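Local structure of CysQ, sulfite synthesis pathway protein (3B8B) at residues I38-F49 / E112-V122. The protein probably hydrolyses adenosine 3',5'-bisphosphate to AMP and phosphate with the help of magnesium, as a bacterial member of the inositol monophosphatase family. Numbering follows the deposited sequence. Where two conformers were deposited one is given.
Sequences ILSIYEDPKSDF and EFIKRNGEFTV. With SO4 (sulfate ion), chain F.
Tyr42, in the last turn of helix 20-43, lies between Arg116 and Phe120, its flat ring offering one face to a cation and the other to a ring edge. Phe120 turns its edge to one face (CE2 3.5 Å from Tyr42 CE1, planes at 64°), an edge-to-face pair. On the opposite face the guanidinium of Arg116 makes a cation-pi contact, its plane 33° from that of the ring. The chain of Arg116 bends at chi3 (61°), which carries NH1 across to the carbonyl of Tyr42: NH1 bonds Tyr42 O at 2.8 Å on a lone pair, and NH2 adds a weak bond. Over Phe49 the same group stands steeply, with NH1 3.3 Å from Phe49 CZ and CD in a CH-pi contact; an arginine suits the place because one cation serves two rings and a carbonyl. The apolar ring of Phe49 gives Arg116 a face and turns its edge to the carbonyls of Phe113 and Ile114, CE2 lying 3.2 Å from Phe113 O. The Phe113 ring meets Tyr42 and Phe49 obliquely. With an alanine at Tyr42, the edge of Phe120 would probably lose the face it rests on, and Arg116 one of its two rings. Deeper in, branched Ile38 sets CG2 against Phe120 CE1 (3.5 Å) and Phe113, and CD1 against Val122 CG2. Tyr42, Phe49, Phe113 and Phe120 form an aromatic cluster joining the end of helix 20-43 and the loop after it to helix 110-114, closed by a Schellman motif at Arg116, and the loop before strand 121-128, in the inositol monophosphatase fold; Phe113 and Phe120 also pack on Leu107, a predicted magnesium- and substrate-binding residue.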
loop_
_atom_site.group_PDB
_atom_site.type_symbol
_atom_site.label_atom_id
_atom_site.label_comp_id
_atom_site.label_asym_id
_atom_site.label_seq_id
_atom_site.Cartn_x
_atom_site.Cartn_y
_atom_site.Cartn_z
ATOM N N ILE A 38 15.826 2.062 -2.007
ATOM C CA ILE A 38 15.549 0.724 -2.508
ATOM C C ILE A 38 16.070 0.573 -3.933
ATOM O O ILE A 38 16.694 -0.427 -4.274
ATOM C CB ILE A 38 14.043 0.432 -2.477
ATOM C CG1 ILE A 38 13.512 0.432 -1.027
ATOM C CG2 ILE A 38 13.749 -0.926 -3.159
ATOM C CD1 ILE A 38 11.954 0.546 -0.939
ATOM N N LEU A 39 15.761 1.550 -4.775
ATOM C CA LEU A 39 16.097 1.462 -6.185
ATOM C C LEU A 39 17.624 1.493 -6.373
ATOM O O LEU A 39 18.156 0.805 -7.259
ATOM C CB LEU A 39 15.354 2.565 -6.962
ATOM C CG LEU A 39 15.421 2.526 -8.487
ATOM C CD1 LEU A 39 14.699 1.308 -9.024
ATOM C CD2 LEU A 39 14.877 3.811 -9.108
ATOM N N SER A 40 18.327 2.252 -5.539
ATOM C CA SER A 40 19.782 2.301 -5.646
ATOM C C SER A 40 20.380 0.901 -5.494
ATOM O O SER A 40 21.260 0.540 -6.267
ATOM C CB SER A 40 20.393 3.271 -4.650
ATOM O OG SER A 40 21.801 3.335 -4.826
ATOM N N ILE A 41 19.854 0.105 -4.555
ATOM C CA ILE A 41 20.271 -1.281 -4.357
ATOM C C ILE A 41 19.762 -2.179 -5.509
ATOM O O ILE A 41 20.518 -2.988 -6.056
ATOM C CB ILE A 41 19.799 -1.789 -2.981
ATOM C CG1 ILE A 41 20.581 -1.075 -1.858
ATOM C CG2 ILE A 41 19.965 -3.299 -2.826
ATOM C CD1 ILE A 41 19.883 -1.225 -0.559
ATOM N N TYR A 42 18.496 -1.995 -5.889
ATOM C CA TYR A 42 17.900 -2.841 -6.928
ATOM C C TYR A 42 18.647 -2.719 -8.250
ATOM O O TYR A 42 18.816 -3.714 -8.982
ATOM C CB TYR A 42 16.437 -2.471 -7.105
ATOM C CG TYR A 42 15.603 -3.392 -7.984
ATOM C CD1 TYR A 42 15.157 -4.635 -7.528
ATOM C CD2 TYR A 42 15.171 -2.970 -9.241
ATOM C CE1 TYR A 42 14.350 -5.442 -8.313
ATOM C CE2 TYR A 42 14.371 -3.777 -10.025
ATOM C CZ TYR A 42 13.975 -5.013 -9.572
ATOM O OH TYR A 42 13.127 -5.804 -10.339
ATOM N N GLU A 43 19.069 -1.502 -8.574
ATOM C CA GLU A 43 19.708 -1.210 -9.856
ATOM C C GLU A 43 21.222 -1.411 -9.839
ATOM O O GLU A 43 21.859 -1.346 -10.885
ATOM C CB GLU A 43 19.461 0.244 -10.270
ATOM C CG GLU A 43 18.038 0.631 -10.522
ATOM C CD GLU A 43 17.936 2.017 -11.145
ATOM O OE1 GLU A 43 18.103 2.133 -12.366
ATOM O OE2 GLU A 43 17.726 2.994 -10.405
ATOM N N ASP A 44 21.809 -1.608 -8.667
ATOM C CA ASP A 44 23.275 -1.655 -8.586
ATOM C C ASP A 44 23.737 -2.970 -9.184
ATOM O O ASP A 44 23.315 -4.040 -8.727
ATOM C CB ASP A 44 23.739 -1.529 -7.142
ATOM C CG ASP A 44 25.233 -1.230 -7.020
ATOM O OD1 ASP A 44 26.004 -1.584 -7.927
ATOM O OD2 ASP A 44 25.623 -0.632 -6.001
ATOM N N PRO A 45 24.597 -2.899 -10.219
ATOM C CA PRO A 45 25.118 -4.122 -10.828
ATOM C C PRO A 45 25.964 -4.940 -9.845
ATOM O O PRO A 45 26.081 -6.152 -10.006
ATOM C CB PRO A 45 25.978 -3.603 -11.985
ATOM C CG PRO A 45 26.368 -2.217 -11.574
ATOM C CD PRO A 45 25.147 -1.692 -10.865
ATOM N N LYS A 46 26.524 -4.283 -8.826
ATOM C CA LYS A 46 27.266 -4.986 -7.768
ATOM C C LYS A 46 26.366 -5.715 -6.756
ATOM O O LYS A 46 26.857 -6.511 -5.963
ATOM C CB LYS A 46 28.185 -4.017 -7.009
ATOM C CG LYS A 46 29.014 -3.118 -7.910
ATOM C CD LYS A 46 30.258 -2.603 -7.198
ATOM C CE LYS A 46 30.979 -1.526 -8.014
ATOM N NZ LYS A 46 32.310 -1.149 -7.432
ATOM N N SER A 47 25.059 -5.445 -6.761
ATOM C CA SER A 47 24.173 -6.121 -5.824
ATOM C C SER A 47 24.117 -7.588 -6.169
ATOM O O SER A 47 23.944 -7.945 -7.338
ATOM C CB SER A 47 22.758 -5.530 -5.847
ATOM O OG SER A 47 22.766 -4.228 -5.301
ATOM N N ASP A 48 24.259 -8.435 -5.150
ATOM C CA ASP A 48 24.253 -9.886 -5.337
ATOM C C ASP A 48 22.893 -10.462 -4.961
ATOM O O ASP A 48 22.632 -10.800 -3.798
ATOM C CB ASP A 48 25.366 -10.535 -4.512
ATOM C CG ASP A 48 25.556 -12.014 -4.836
ATOM O OD1 ASP A 48 24.659 -12.630 -5.468
ATOM O OD2 ASP A 48 26.613 -12.556 -4.446
ATOM N N PHE A 49 22.035 -10.596 -5.968
ATOM C CA PHE A 49 20.679 -11.083 -5.760
ATOM C C PHE A 49 20.590 -12.608 -5.558
ATOM O O PHE A 49 19.489 -13.161 -5.551
ATOM C CB PHE A 49 19.758 -10.598 -6.899
ATOM C CG PHE A 49 19.200 -9.232 -6.658
ATOM C CD1 PHE A 49 20.011 -8.104 -6.777
ATOM C CD2 PHE A 49 17.879 -9.073 -6.266
ATOM C CE1 PHE A 49 19.507 -6.839 -6.519
ATOM C CE2 PHE A 49 17.364 -7.817 -6.019
ATOM C CZ PHE A 49 18.175 -6.698 -6.129
ATOM N N GLU A 112 8.925 -10.186 -5.354
ATOM C CA GLU A 112 9.026 -9.197 -6.458
ATOM C C GLU A 112 10.401 -8.566 -6.492
ATOM O O GLU A 112 10.979 -8.303 -7.541
ATOM C CB GLU A 112 7.955 -8.095 -6.306
ATOM C CG GLU A 112 6.529 -8.554 -6.571
ATOM C CD GLU A 112 6.236 -8.836 -8.034
ATOM O OE1 GLU A 112 6.856 -8.183 -8.906
ATOM O OE2 GLU A 112 5.366 -9.719 -8.321
ATOM N N PHE A 113 10.963 -8.314 -5.305
ATOM C CA PHE A 113 12.263 -7.721 -5.212
ATOM C C PHE A 113 13.391 -8.724 -5.513
ATOM O O PHE A 113 14.233 -8.489 -6.382
ATOM C CB PHE A 113 12.459 -7.117 -3.798
ATOM C CG PHE A 113 13.735 -6.384 -3.636
ATOM C CD1 PHE A 113 13.813 -5.032 -3.926
ATOM C CD2 PHE A 113 14.890 -7.043 -3.201
ATOM C CE1 PHE A 113 14.988 -4.350 -3.792
ATOM C CE2 PHE A 113 16.077 -6.367 -3.077
ATOM C CZ PHE A 113 16.130 -5.009 -3.365
ATOM N N ILE A 114 13.406 -9.833 -4.775
ATOM C CA ILE A 114 14.528 -10.756 -4.907
ATOM C C ILE A 114 14.539 -11.486 -6.254
ATOM O O ILE A 114 15.621 -11.728 -6.770
ATOM C CB ILE A 114 14.671 -11.745 -3.712
ATOM C CG1 ILE A 114 13.513 -12.744 -3.678
ATOM C CG2 ILE A 114 14.808 -10.949 -2.418
ATOM C CD1 ILE A 114 13.595 -13.733 -2.547
ATOM N N LYS A 115 13.369 -11.780 -6.816
ATOM C CA LYS A 115 13.291 -12.385 -8.143
ATOM C C LYS A 115 13.291 -11.344 -9.267
ATOM O O LYS A 115 13.240 -11.698 -10.440
ATOM C CB LYS A 115 12.048 -13.252 -8.243
ATOM C CG LYS A 115 12.020 -14.353 -7.188
ATOM C CD LYS A 115 10.637 -14.911 -7.045
ATOM C CE LYS A 115 10.612 -16.055 -6.036
ATOM N NZ LYS A 115 9.482 -16.995 -6.270
ATOM N N ARG A 116 13.373 -10.061 -8.910
ATOM C CA ARG A 116 13.495 -8.975 -9.884
ATOM C C ARG A 116 12.324 -8.942 -10.883
ATOM O O ARG A 116 12.517 -8.676 -12.062
ATOM C CB ARG A 116 14.841 -9.039 -10.587
ATOM C CG ARG A 116 16.014 -8.969 -9.560
ATOM C CD ARG A 116 17.354 -8.916 -10.204
ATOM N NE ARG A 116 17.563 -7.756 -11.053
ATOM C CZ ARG A 116 17.706 -6.518 -10.609
ATOM N NH1 ARG A 116 17.658 -6.256 -9.309
ATOM N NH2 ARG A 116 17.896 -5.534 -11.472
ATOM N N ASN A 117 11.124 -9.183 -10.373
ATOM C CA ASN A 117 9.888 -8.961 -11.127
ATOM C C ASN A 117 9.354 -7.524 -11.046
ATOM O O ASN A 117 8.518 -7.125 -11.857
ATOM C CB ASN A 117 8.855 -9.994 -10.728
ATOM C CG ASN A 117 9.286 -11.399 -11.131
ATOM O OD1 ASN A 117 9.853 -11.579 -12.213
ATOM N ND2 ASN A 117 9.014 -12.400 -10.268
ATOM N N GLY A 118 9.853 -6.750 -10.078
ATOM C CA GLY A 118 9.768 -5.306 -10.118
ATOM C C GLY A 118 8.562 -4.620 -9.498
ATOM O O GLY A 118 8.524 -3.380 -9.511
ATOM N N GLU A 119 7.583 -5.378 -8.995
ATOM C CA GLU A 119 6.324 -4.783 -8.483
ATOM C C GLU A 119 6.224 -4.833 -6.955
ATOM O O GLU A 119 5.228 -5.256 -6.372
ATOM C CB GLU A 119 5.113 -5.378 -9.195
ATOM C CG GLU A 119 5.146 -5.036 -10.698
ATOM C CD GLU A 119 3.984 -5.604 -11.506
ATOM O OE1 GLU A 119 3.066 -6.208 -10.910
ATOM O OE2 GLU A 119 3.975 -5.424 -12.775
ATOM N N PHE A 120 7.323 -4.429 -6.337
ATOM C CA PHE A 120 7.379 -4.202 -4.881
ATOM C C PHE A 120 7.029 -2.732 -4.601
ATOM O O PHE A 120 7.068 -1.883 -5.498
ATOM C CB PHE A 120 8.746 -4.577 -4.325
ATOM C CG PHE A 120 9.906 -3.937 -5.066
ATOM C CD1 PHE A 120 10.356 -2.658 -4.751
ATOM C CD2 PHE A 120 10.524 -4.625 -6.112
ATOM C CE1 PHE A 120 11.409 -2.084 -5.444
ATOM C CE2 PHE A 120 11.577 -4.055 -6.790
ATOM C CZ PHE A 120 11.995 -2.789 -6.495
ATOM N N THR A 121 6.681 -2.444 -3.341
ATOM C CA THR A 121 6.131 -1.148 -2.982
ATOM C C THR A 121 6.623 -0.686 -1.605
ATOM O O THR A 121 7.020 -1.490 -0.749
ATOM C CB THR A 121 4.587 -1.208 -2.882
ATOM O OG1 THR A 121 4.225 -2.189 -1.892
ATOM C CG2 THR A 121 3.927 -1.565 -4.234
ATOM N N VAL A 122 6.562 0.623 -1.416
ATOM C CA VAL A 122 6.678 1.262 -0.106
ATOM C C VAL A 122 5.257 1.620 0.334
ATOM O O VAL A 122 4.474 2.144 -0.483
ATOM C CB VAL A 122 7.526 2.546 -0.194
ATOM C CG1 VAL A 122 7.728 3.156 1.203
ATOM C CG2 VAL A 122 8.899 2.283 -0.868
HETATM S S SO4 F . 5.831 -18.637 -5.440
HETATM O O1 SO4 F . 7.220 -18.232 -5.215
HETATM O O2 SO4 F . 5.721 -20.094 -5.412
HETATM O O3 SO4 F . 4.992 -18.084 -4.383
HETATM O O4 SO4 F . 5.391 -18.158 -6.751
#